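Local atomic coordinates of YrbA (Sinorhizobium meliloti 2011, PDB entry 5NFM), a protein that binds divalent metal cations such as copper through two conserved histidines and belongs to the BolA-like protein family. Residues G4-E7 against D8-A12; Q50-Y53 against N54-G58. One frame throughout, in Å; residues are numbered along the deposited sequence.

Contact 1: G4-E7 against D8-A12; sequences GDIE and DMIKA
Gly4 accepts the amide of Asp8 on its carbonyl, Asp8 N to Gly4 O 2.9 Å, and so opens the first turn of helix 5-13 from the N-cap position. Its positive phi would press a CB against the carbonyl oxygen of the preceding residue, a strain that glycine escapes. The Asp8 carboxylate lies beside the same carbonyl, with its CG 3.2 Å from Gly4 O.

One residue on, Asp5 takes the amide of Met9, and its carboxylate lies near that of Asp8, at an angle to it. The two acidic groups, their planes 40° apart, come no nearer than 4.2 Å, between Asp5 OD1 and Asp8 OD2. A water donates to Asp5 OD1 and Asp8 OD2, 2.7 Å from each, which should offset part of the repulsion, while Asp5 OD2 receives the backbone N of Ala2. Held at both oxygens, the Asp5 carboxylate should have little freedom to rotate.

Ile6 turns to the other side of the helix, the buried one. Here the principle of the amphipathic helix is plain: residues i and i+4 share a face, and in this BolA-like fold that face meets strands 18-23 and 31-36 and helix 45-56. Ile6 CG2, anti to the backbone N (chi1 -64° for CG1), touches Ile10 CD1 at 4.0 Å, the two side chains running alongside each other. Tyr31 and Ile21 continue the apolar surface around Ile6.

Glu7 ends the segment at the solvent-facing border. Its extended chain runs beside Lys11, methylene against methylene, with Glu7 CG 3.9 Å from Lys11 CD. A bend at chi3 (67°) leaves Lys11 NZ 4.3 Å from Glu7 OE2, beyond a salt bridge, and a water spans the pair with two long bonds, donating to Glu7 OE2 and accepting from Lys11 NZ.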
# COMPACT_ATOMS: atom_id res chain seq x y z
N GLY A 4 -10.38 -5.32 -3.41
CA GLY A 4 -9.24 -5.75 -4.18
C GLY A 4 -8.57 -4.67 -5.00
O GLY A 4 -7.45 -4.88 -5.48
N ASP A 5 -9.21 -3.51 -5.18
CA ASP A 5 -8.62 -2.48 -6.03
C ASP A 5 -7.36 -1.89 -5.41
O ASP A 5 -6.41 -1.56 -6.13
CB ASP A 5 -9.63 -1.36 -6.32
CG ASP A 5 -10.67 -1.71 -7.38
OD1 ASP A 5 -10.59 -2.78 -8.05
OD2 ASP A 5 -11.57 -0.87 -7.57
N ILE A 6 -7.32 -1.73 -4.09
CA ILE A 6 -6.11 -1.21 -3.45
C ILE A 6 -4.94 -2.13 -3.75
O ILE A 6 -3.87 -1.68 -4.20
CB ILE A 6 -6.32 -1.03 -1.93
CG1 ILE A 6 -7.40 0.02 -1.64
CG2 ILE A 6 -5.01 -0.64 -1.26
CD1 ILE A 6 -7.88 0.02 -0.20
N GLU A 7 -5.13 -3.43 -3.52
CA GLU A 7 -4.07 -4.40 -3.78
C GLU A 7 -3.66 -4.38 -5.25
O GLU A 7 -2.47 -4.36 -5.57
CB GLU A 7 -4.54 -5.80 -3.33
CG GLU A 7 -3.52 -6.89 -3.60
CD GLU A 7 -3.66 -8.13 -2.72
OE1 GLU A 7 -4.39 -8.08 -1.71
OE2 GLU A 7 -2.99 -9.14 -3.06
N ASP A 8 -4.65 -4.38 -6.16
CA ASP A 8 -4.35 -4.34 -7.59
C ASP A 8 -3.49 -3.12 -7.93
O ASP A 8 -2.53 -3.23 -8.70
CB ASP A 8 -5.65 -4.27 -8.40
CG ASP A 8 -6.42 -5.59 -8.46
OD1 ASP A 8 -5.89 -6.65 -8.09
OD2 ASP A 8 -7.58 -5.53 -8.94
N MET A 9 -3.85 -1.95 -7.41
CA MET A 9 -3.11 -0.74 -7.78
C MET A 9 -1.68 -0.80 -7.25
O MET A 9 -0.74 -0.39 -7.94
CB MET A 9 -3.85 0.49 -7.27
CG MET A 9 -5.16 0.73 -8.00
SD MET A 9 -5.84 2.34 -7.65
CE MET A 9 -4.68 3.30 -8.62
N ILE A 10 -1.50 -1.30 -6.03
CA ILE A 10 -0.14 -1.40 -5.50
C ILE A 10 0.69 -2.35 -6.35
O ILE A 10 1.84 -2.05 -6.69
CB ILE A 10 -0.16 -1.81 -4.02
CG1 ILE A 10 -0.85 -0.73 -3.18
CG2 ILE A 10 1.26 -2.06 -3.53
CD1 ILE A 10 -1.11 -1.13 -1.73
N LYS A 11 0.12 -3.50 -6.72
CA LYS A 11 0.89 -4.47 -7.48
C LYS A 11 1.16 -4.03 -8.91
O LYS A 11 2.19 -4.41 -9.48
CB LYS A 11 0.22 -5.83 -7.40
CG LYS A 11 0.33 -6.38 -5.98
CD LYS A 11 -0.36 -7.71 -5.79
CE LYS A 11 0.33 -8.81 -6.57
NZ LYS A 11 -0.07 -10.14 -6.06
N ALA A 12 0.27 -3.23 -9.50
CA ALA A 12 0.54 -2.67 -10.82
C ALA A 12 1.66 -1.64 -10.75
O ALA A 12 2.52 -1.57 -11.63
CB ALA A 12 -0.72 -2.04 -11.40
O HOH W 1 -8.67 -3.32 -9.94
O HOH W 2 0.02 -10.08 -2.79

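Contact 2: Q50-Y53 against N54-G58; sequences QMVY and NALKG
Backbone bonds from i+4 to i begin here at 2.9 Å for Asn54 N to Gln50 O and slacken toward the end of the helix. The last of them, Lys57 N to Tyr53 O, is a weak 3.5 Å. This is the last part of helix 45-56 of the BolA-like fold, and it illustrates how a helix ends: Lys57 leaves helical angles with a positive phi, and Tyr53 O also draws a weak bond from Leu56 N.

On the exposed side, the amides of Gln50 and Asn54 meet one turn apart. Gln50 NE2 donates to Asn54 OD1 at 2.9 Å, with the acceptor close to the plane of the Gln50 amide. Seen from Asn54, however, the donor stands 38° above the carbonyl plane, and the two amide planes are turned 42° against each other. Gln50 reaches this place by starting anti to its own backbone nitrogen and then folding back at chi2 (65°), which carries the amide along the helix toward Asn54. Asn54 OD1 also lies 3.2 Å from Gln50 O, acceptor beside acceptor, a closeness that the N-H from Gln50 NE2 should ease.

The buried side is apolar. Val52 and Leu56 touch only lightly, CG1 to CD2 at 4.5 Å, each finding further neighbours in helix 5-13, with Ile10 against both. At the edge of this side the partly exposed Tyr53 packs on Ile63 and Leu64 of helix 63-66 and on Leu69 of strand 67-72. Beyond the last turn, a water donates to Tyr53 O at 2.8 Å and accepts from Gly58 N at 2.9 Å.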
# COMPACT_ATOMS: atom_id res chain seq x y z
N GLN A 50 6.11 6.70 0.38
CA GLN A 50 5.90 7.56 -0.78
C GLN A 50 5.61 6.73 -2.03
O GLN A 50 4.76 7.09 -2.85
CB GLN A 50 7.12 8.46 -1.00
CG GLN A 50 6.96 9.44 -2.16
CD GLN A 50 5.86 10.44 -1.88
OE1 GLN A 50 5.93 11.20 -0.90
NE2 GLN A 50 4.82 10.45 -2.71
N MET A 51 6.36 5.63 -2.23
CA MET A 51 6.13 4.78 -3.39
C MET A 51 4.73 4.17 -3.38
O MET A 51 4.11 4.01 -4.44
CB MET A 51 7.18 3.68 -3.46
CG MET A 51 8.57 4.22 -3.74
SD MET A 51 9.83 2.93 -3.76
CE MET A 51 9.37 2.04 -5.24
N VAL A 52 4.23 3.81 -2.19
CA VAL A 52 2.87 3.26 -2.10
C VAL A 52 1.83 4.34 -2.40
O VAL A 52 0.89 4.10 -3.17
CB VAL A 52 2.63 2.59 -0.73
CG1 VAL A 52 1.20 2.03 -0.69
CG2 VAL A 52 3.65 1.47 -0.49
N TYR A 53 1.99 5.54 -1.83
CA TYR A 53 1.06 6.62 -2.17
C TYR A 53 1.06 6.85 -3.68
O TYR A 53 -0.00 7.01 -4.30
CB TYR A 53 1.39 7.92 -1.43
CG TYR A 53 1.32 7.84 0.07
CD1 TYR A 53 0.20 7.32 0.71
CD2 TYR A 53 2.36 8.30 0.86
CE1 TYR A 53 0.13 7.24 2.09
CE2 TYR A 53 2.31 8.22 2.24
CZ TYR A 53 1.20 7.69 2.86
OH TYR A 53 1.18 7.63 4.23
N ASN A 54 2.25 6.86 -4.30
CA ASN A 54 2.31 7.07 -5.75
C ASN A 54 1.49 6.00 -6.48
O ASN A 54 0.80 6.31 -7.45
CB ASN A 54 3.75 7.00 -6.25
CG ASN A 54 4.61 8.16 -5.81
OD1 ASN A 54 4.11 9.16 -5.25
ND2 ASN A 54 5.90 8.05 -6.06
N ALA A 55 1.60 4.74 -6.05
CA ALA A 55 0.93 3.65 -6.74
C ALA A 55 -0.59 3.78 -6.70
O ALA A 55 -1.28 3.32 -7.62
CB ALA A 55 1.36 2.30 -6.15
N LEU A 56 -1.14 4.40 -5.64
CA LEU A 56 -2.58 4.62 -5.56
C LEU A 56 -3.06 5.75 -6.46
O LEU A 56 -4.26 5.86 -6.69
CB LEU A 56 -3.03 4.83 -4.10
CG LEU A 56 -3.46 3.56 -3.36
CD1 LEU A 56 -4.77 3.00 -3.93
CD2 LEU A 56 -2.38 2.48 -3.35
N LYS A 57 -2.15 6.58 -6.98
CA LYS A 57 -2.43 7.52 -8.06
C LYS A 57 -3.56 8.48 -7.71
O LYS A 57 -4.28 8.96 -8.58
CB LYS A 57 -2.66 6.80 -9.39
CG LYS A 57 -1.36 6.15 -9.93
CD LYS A 57 -1.58 5.41 -11.23
CE LYS A 57 -0.33 4.64 -11.65
NZ LYS A 57 0.79 5.52 -12.07
N GLY A 58 -3.70 8.81 -6.42
CA GLY A 58 -4.73 9.73 -5.98
C GLY A 58 -6.13 9.17 -6.00
O GLY A 58 -7.09 9.93 -5.79
O HOH W 3 -2.42 8.29 -3.82

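Contact 1 closes before contact 2 opens along the chain, with strands 18-23 and 31-36 between them. Their centres lie about 11 Å apart. Contact 1 lies on helix 5-13 and contact 2 on helix 45-56; the two helices pack against one another, Ile10 CG1 meeting Leu56 CD2 at 3.6 Å and Met9 CE lying 3.2 Å from Leu56 O. Both also pack on the sheet, with the short helix 63-66 beside helix 45-56. The copper ion, about 13 Å from the side chain of Tyr53, is held by His30 and His65, which lie outside both contacts, so the two helical stretches belong to the scaffold and not to the metal site.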